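Local coordinates for uncharacterized protein (Bacteroides ovatus CL02T12C04, PDB 6PTM), which probably acts as an exo-carrageenase of glycoside hydrolase family 42, cleaving sugar units from the ends of carrageenan chains, at residues D582-R585 and I586-K589; I669-T673 and L674-K678. One frame throughout, in Å; residues are numbered along the deposited sequence.

Contact 1: residues D582-R585 and I586-K589; sequences DVLR and IYEK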
ATOM      1  N   ASP A 582       7.244 -11.396  15.173  1.00 14.93           N
ATOM      2  CA  ASP A 582       7.314 -10.717  16.488  1.00 14.34           C
ATOM      3  C   ASP A 582       6.781  -9.278  16.353  1.00 14.21           C
ATOM      4  O   ASP A 582       6.013  -8.762  17.231  1.00 14.27           O
ATOM      5  CB  ASP A 582       8.754 -10.768  17.024  1.00 15.79           C
ATOM      6  CG  ASP A 582       9.214 -12.183  17.316  1.00 16.45           C
ATOM      7  OD1 ASP A 582       8.354 -12.973  17.683  1.00 17.18           O
ATOM      8  OD2 ASP A 582      10.413 -12.480  17.112  1.00 16.98           O
ATOM      9  N   VAL A 583       7.205  -8.576  15.320  1.00 14.69           N
ATOM     10  CA  VAL A 583       6.787  -7.163  15.179  1.00 15.37           C
ATOM     11  C   VAL A 583       5.259  -7.144  14.978  1.00 14.85           C
ATOM     12  O   VAL A 583       4.602  -6.353  15.637  1.00 14.19           O
ATOM     13  CB  VAL A 583       7.524  -6.452  14.034  1.00 16.09           C
ATOM     14  CG1 VAL A 583       6.885  -5.108  13.796  1.00 16.79           C
ATOM     15  CG2 VAL A 583       9.011  -6.313  14.310  1.00 15.85           C
ATOM     16  N   LEU A 584       4.710  -8.030  14.149  1.00 15.33           N
ATOM     17  CA  LEU A 584       3.238  -8.131  13.984  1.00 15.73           C
ATOM     18  C   LEU A 584       2.597  -8.434  15.344  1.00 16.51           C
ATOM     19  O   LEU A 584       1.544  -7.879  15.611  1.00 15.34           O
ATOM     20  CB  LEU A 584       2.884  -9.194  12.928  1.00 15.18           C
ATOM     21  CG  LEU A 584       1.394  -9.403  12.678  1.00 15.07           C
ATOM     22  CD1 LEU A 584       0.729  -8.095  12.278  1.00 15.31           C
ATOM     23  CD2 LEU A 584       1.141 -10.474  11.614  1.00 15.15           C
ATOM     24  N   ARG A 585       3.171  -9.314  16.172  1.00 16.36           N
ATOM     25  CA  ARG A 585       2.488  -9.746  17.415  1.00 16.25           C
ATOM     26  C   ARG A 585       2.260  -8.514  18.305  1.00 16.70           C
ATOM     27  O   ARG A 585       1.121  -8.356  18.819  1.00 16.48           O
ATOM     28  CB  ARG A 585       3.257 -10.885  18.100  1.00 17.21           C
ATOM     29  CG  ARG A 585       2.466 -11.590  19.202  1.00 17.79           C
ATOM     30  CD  ARG A 585       3.230 -12.730  19.910  1.00 20.20           C
ATOM     31  NE  ARG A 585       3.803 -13.595  18.886  1.00 20.34           N
ATOM     32  CZ  ARG A 585       5.084 -13.612  18.524  1.00 21.15           C
ATOM     33  NH1 ARG A 585       5.995 -12.880  19.143  1.00 20.33           N
ATOM     34  NH2 ARG A 585       5.444 -14.376  17.517  1.00 22.23           N
ATOM     35  N   ILE A 586       3.252  -7.621  18.427  1.00 15.39           N
ATOM     36  CA  ILE A 586       3.155  -6.435  19.314  1.00 16.00           C
ATOM     37  C   ILE A 586       2.257  -5.381  18.630  1.00 15.92           C
ATOM     38  O   ILE A 586       1.400  -4.789  19.326  1.00 15.64           O
ATOM     39  CB  ILE A 586       4.531  -5.881  19.766  1.00 15.91           C
ATOM     40  CG1 ILE A 586       4.365  -4.642  20.649  1.00 16.89           C
ATOM     41  CG2 ILE A 586       5.458  -5.556  18.608  1.00 15.62           C
ATOM     42  CD1 ILE A 586       3.435  -4.805  21.860  1.00 17.18           C
ATOM     43  N   TYR A 587       2.367  -5.195  17.314  1.00 15.01           N
ATOM     44  CA  TYR A 587       1.457  -4.296  16.543  1.00 15.21           C
ATOM     45  C   TYR A 587      -0.000  -4.692  16.779  1.00 14.83           C
ATOM     46  O   TYR A 587      -0.815  -3.836  17.125  1.00 14.53           O
ATOM     47  CB  TYR A 587       1.732  -4.386  15.042  1.00 15.09           C
ATOM     48  CG  TYR A 587       0.872  -3.494  14.193  1.00 15.01           C
ATOM     49  CD1 TYR A 587       1.082  -2.125  14.142  1.00 16.42           C
ATOM     50  CD2 TYR A 587      -0.206  -4.007  13.491  1.00 15.90           C
ATOM     51  CE1 TYR A 587       0.275  -1.291  13.375  1.00 16.51           C
ATOM     52  CE2 TYR A 587      -1.020  -3.190  12.709  1.00 16.81           C
ATOM     53  CZ  TYR A 587      -0.763  -1.833  12.632  1.00 16.01           C
ATOM     54  OH  TYR A 587      -1.547  -1.046  11.872  1.00 16.65           O
ATOM     55  N   GLU A 588      -0.327  -5.965  16.553  1.00 15.93           N
ATOM     56  CA  GLU A 588      -1.703  -6.525  16.730  1.00 16.29           C
ATOM     57  C   GLU A 588      -2.174  -6.298  18.176  1.00 17.30           C
ATOM     58  O   GLU A 588      -3.355  -5.925  18.414  1.00 15.70           O
ATOM     59  CB  GLU A 588      -1.664  -8.007  16.393  1.00 17.72           C
ATOM     60  CG  GLU A 588      -2.977  -8.727  16.553  1.00 18.34           C
ATOM     61  CD  GLU A 588      -2.904 -10.180  16.121  1.00 19.89           C
ATOM     62  OE1 GLU A 588      -2.003 -10.909  16.619  1.00 18.94           O
ATOM     63  OE2 GLU A 588      -3.750 -10.587  15.313  1.00 20.81           O
ATOM     64  N   LYS A 589      -1.276  -6.527  19.123  1.00 16.46           N
ATOM     65  CA  LYS A 589      -1.572  -6.378  20.561  1.00 16.40           C
ATOM     66  C   LYS A 589      -1.975  -4.937  20.851  1.00 16.28           C
ATOM     67  O   LYS A 589      -2.852  -4.758  21.664  1.00 14.83           O
ATOM     68  CB  LYS A 589      -0.364  -6.836  21.384  1.00 18.41           C
ATOM     69  CG  LYS A 589      -0.633  -6.907  22.863  1.00 21.55           C
ATOM     70  CD  LYS A 589      -1.622  -8.015  23.195  1.00 22.12           C
ATOM     71  CE  LYS A 589      -1.705  -8.300  24.671  1.00 25.52           C
ATOM     72  NZ  LYS A 589      -2.639  -9.434  24.890  1.00 29.50           N
TER
HETATM   73  O   HOH W   1      -0.912 -10.098  19.202  1.00 15.60           O
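L584 CD1 comes obliquely to the Y587 ring, 4.4 Å from its CD2. The other flat group, the R585 guanidinium, meets D582 OD1 at its edge and in its plane. R585 NH1 lies 2.8 Å from D582 OD1 in a salt bridge with an N-H...O angle of 157°, whereas the bond from NH2 to the same OD1 is weak. The oxygen is used on its anti side, and the chain of R585 reaches it by bending at chi3 (-49°). Within the same turns, Y587 N donates to V583 O (3.0 Å) and E588 N to L584 O (2.8 Å). At R585 O the grip is double: K589 N donates at 3.0 Å, and a water donates at 2.7 Å. That water also donates to E588 OE1 (2.9 Å), tying the carboxylate to the preceding turn. I586 packs CG2 against V583 O at 3.2 Å. Outside the helix, Y587 OH bonds D455, E588 OE2 bonds Y443, and L584 leans on V448 and M452 of helix 448-460, probably part of the catalytic barrel expected of a GH42 enzyme. A leucine in place of R585 would probably leave D582 OD1 without its charged mate and Y618 OH without the NH1 partner. With K576 bonded to OD2, the D582 carboxylate sits between two cationic groups, which is likely to keep this buried acid ionised.

Contact 2: residues I669-T673 and L674-K678; sequences IVVST and LNEMK
Three hydrogen bonds fasten T673 and S672 to the first turn of the helix. E676 N donates to T673 OG1 at 3.0 Å with an N-H...O angle of 169°, and M677 N donates to T673 O at 2.8 Å. The third runs the other way, from backbone to helix side chain: S672 N donates to E676 OE1 at 2.7 Å from above the carboxylate plane, 39° out of it. T673 is thus the N-cap of helix 674-687; its OG1 sits between its own N and carbonyl carbon (chi1 69°), which points it at E676 N. The glutamate does not complete a classical capping box, because its return bond goes to S672 N, one residue before the cap, while T673 N is buried without a partner. The join is a strand-to-helix turn leaving the edge strand 667-670 of a parallel sheet, to which V671 is linked by backbone bonding with I643.

The apolar contact sets V671 CG2 3.8 Å from M677 CB, the side chains crossing at about a right angle, and M677 CE 3.9 Å from the same methyl. V671 CB also lies against the carboxylate, 3.6 Å from E676 OE1, the two side chains antiparallel.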
ATOM      1  N   ILE A 669      11.380   1.256  31.264  1.00 26.29           N
ATOM      2  CA  ILE A 669      10.487   0.284  31.940  1.00 24.62           C
ATOM      3  C   ILE A 669      10.749  -1.073  31.322  1.00 24.53           C
ATOM      4  O   ILE A 669      10.524  -1.275  30.093  1.00 22.86           O
ATOM      5  CB  ILE A 669       9.013   0.738  31.867  1.00 25.25           C
ATOM      6  CG1 ILE A 669       8.876   2.140  32.471  1.00 29.13           C
ATOM      7  CG2 ILE A 669       8.109  -0.270  32.548  1.00 24.95           C
ATOM      8  CD1 ILE A 669       7.489   2.773  32.363  1.00 31.45           C
ATOM      9  N   VAL A 670      11.168  -2.001  32.166  1.00 24.76           N
ATOM     10  CA  VAL A 670      11.473  -3.386  31.735  1.00 26.15           C
ATOM     11  C   VAL A 670      10.257  -4.247  32.031  1.00 27.63           C
ATOM     12  O   VAL A 670       9.740  -4.181  33.133  1.00 34.94           O
ATOM     13  CB  VAL A 670      12.764  -3.901  32.392  1.00 25.67           C
ATOM     14  CG1 VAL A 670      13.167  -5.266  31.860  1.00 25.91           C
ATOM     15  CG2 VAL A 670      13.870  -2.860  32.224  1.00 25.33           C
ATOM     16  N   VAL A 671       9.830  -5.037  31.059  1.00 27.53           N
ATOM     17  CA  VAL A 671       8.617  -5.885  31.173  1.00 28.07           C
ATOM     18  C   VAL A 671       8.984  -7.282  30.675  1.00 26.67           C
ATOM     19  O   VAL A 671      10.030  -7.428  30.014  1.00 26.63           O
ATOM     20  CB  VAL A 671       7.431  -5.283  30.389  1.00 27.95           C
ATOM     21  CG1 VAL A 671       7.104  -3.884  30.865  1.00 27.21           C
ATOM     22  CG2 VAL A 671       7.675  -5.289  28.890  1.00 26.96           C
ATOM     23  N   SER A 672       8.166  -8.276  31.004  1.00 28.48           N
ATOM     24  CA  SER A 672       8.457  -9.710  30.753  1.00 29.69           C
ATOM     25  C   SER A 672       7.460 -10.294  29.758  1.00 30.09           C
ATOM     26  O   SER A 672       7.789 -11.334  29.169  1.00 36.11           O
ATOM     27  CB  SER A 672       8.466 -10.474  32.056  1.00 30.23           C
ATOM     28  OG  SER A 672       9.453  -9.933  32.917  1.00 32.60           O
ATOM     29  N   THR A 673       6.272  -9.696  29.619  1.00 25.88           N
ATOM     30  CA  THR A 673       5.190 -10.249  28.774  1.00 25.72           C
ATOM     31  C   THR A 673       4.613  -9.164  27.864  1.00 24.04           C
ATOM     32  O   THR A 673       4.692  -7.980  28.199  1.00 23.48           O
ATOM     33  CB  THR A 673       4.050 -10.866  29.600  1.00 26.11           C
ATOM     34  OG1 THR A 673       3.383  -9.793  30.265  1.00 27.00           O
ATOM     35  CG2 THR A 673       4.538 -11.887  30.598  1.00 27.22           C
ATOM     36  N   LEU A 674       3.977  -9.614  26.792  1.00 26.66           N
ATOM     37  CA  LEU A 674       3.174  -8.796  25.853  1.00 29.25           C
ATOM     38  C   LEU A 674       2.111  -8.035  26.641  1.00 30.24           C
ATOM     39  O   LEU A 674       1.943  -6.820  26.405  1.00 30.12           O
ATOM     40  CB  LEU A 674       2.555  -9.757  24.843  1.00 31.66           C
ATOM     41  CG  LEU A 674       2.483  -9.276  23.409  1.00 34.87           C
ATOM     42  CD1 LEU A 674       3.643  -8.375  23.050  1.00 35.45           C
ATOM     43  CD2 LEU A 674       2.439 -10.469  22.481  1.00 36.75           C
ATOM     44  N   ASN A 675       1.458  -8.694  27.603  1.00 29.62           N
ATOM     45  CA  ASN A 675       0.382  -8.047  28.402  1.00 29.62           C
ATOM     46  C   ASN A 675       0.989  -6.907  29.204  1.00 24.63           C
ATOM     47  O   ASN A 675       0.467  -5.799  29.133  1.00 24.14           O
ATOM     48  CB  ASN A 675      -0.396  -9.035  29.276  1.00 32.05           C
ATOM     49  CG  ASN A 675      -1.434  -9.804  28.485  1.00 38.26           C
ATOM     50  OD1 ASN A 675      -1.691  -9.512  27.314  1.00 46.39           O
ATOM     51  ND2 ASN A 675      -2.040 -10.792  29.114  1.00 32.83           N
ATOM     52  N   GLU A 676       2.081  -7.157  29.913  1.00 23.60           N
ATOM     53  CA  GLU A 676       2.782  -6.083  30.647  1.00 24.28           C
ATOM     54  C   GLU A 676       3.161  -4.978  29.658  1.00 22.97           C
ATOM     55  O   GLU A 676       3.002  -3.798  29.983  1.00 23.31           O
ATOM     56  CB  GLU A 676       4.047  -6.610  31.325  1.00 25.92           C
ATOM     57  CG  GLU A 676       3.769  -7.654  32.392  1.00 29.48           C
ATOM     58  CD  GLU A 676       5.011  -8.209  33.059  1.00 29.86           C
ATOM     59  OE1 GLU A 676       6.112  -7.759  32.704  1.00 26.56           O
ATOM     60  OE2 GLU A 676       4.863  -9.071  33.959  1.00 35.40           O
ATOM     61  N   MET A 677       3.707  -5.338  28.500  1.00 22.88           N
ATOM     62  CA  MET A 677       4.199  -4.287  27.563  1.00 23.12           C
ATOM     63  C   MET A 677       3.004  -3.418  27.159  1.00 19.76           C
ATOM     64  O   MET A 677       3.100  -2.186  27.247  1.00 19.64           O
ATOM     65  CB  MET A 677       4.864  -4.910  26.332  1.00 23.09           C
ATOM     66  CG  MET A 677       5.278  -3.897  25.280  1.00 24.49           C
ATOM     67  SD  MET A 677       6.430  -4.627  24.104  1.00 24.47           S
ATOM     68  CE  MET A 677       7.929  -4.618  25.100  1.00 24.41           C
ATOM     69  N   LYS A 678       1.871  -4.037  26.801  1.00 22.14           N
ATOM     70  CA  LYS A 678       0.640  -3.268  26.465  1.00 22.49           C
ATOM     71  C   LYS A 678       0.205  -2.404  27.656  1.00 23.97           C
ATOM     72  O   LYS A 678      -0.091  -1.200  27.446  1.00 22.02           O
ATOM     73  CB  LYS A 678      -0.498  -4.174  26.004  1.00 22.46           C
ATOM     74  CG  LYS A 678      -1.828  -3.447  25.875  1.00 24.54           C
ATOM     75  CD  LYS A 678      -2.936  -4.333  25.344  1.00 27.03           C
ATOM     76  CE  LYS A 678      -4.293  -3.668  25.389  1.00 29.59           C
ATOM     77  NZ  LYS A 678      -5.193  -4.270  24.388  1.00 37.03           N
TER

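In the fold
Contact 1 comes first along the chain, contact 2 some 80 residues later, and their centres lie 13 Å apart. Both belong to the domain built on the five-stranded parallel sheet. Helix 579-590 lies in the crossover between the adjacent strands 564-567 and 597-600; helix 674-687 follows the edge strand 667-670. The strand order is that of a flavodoxin-like fold, consistent with the domain that follows the barrel in GH42 enzymes. The two helices meet directly: K589 NZ is 2.6 Å from N675 OD1, R585 CG is 3.5 Å from L674 CD2, and I586 CD1 is 3.7 Å from M677 SD. Helix 579-590 thus lies between helix 674-687 and helix 448-460 (probably of the catalytic barrel), which L584 and Y587 touch.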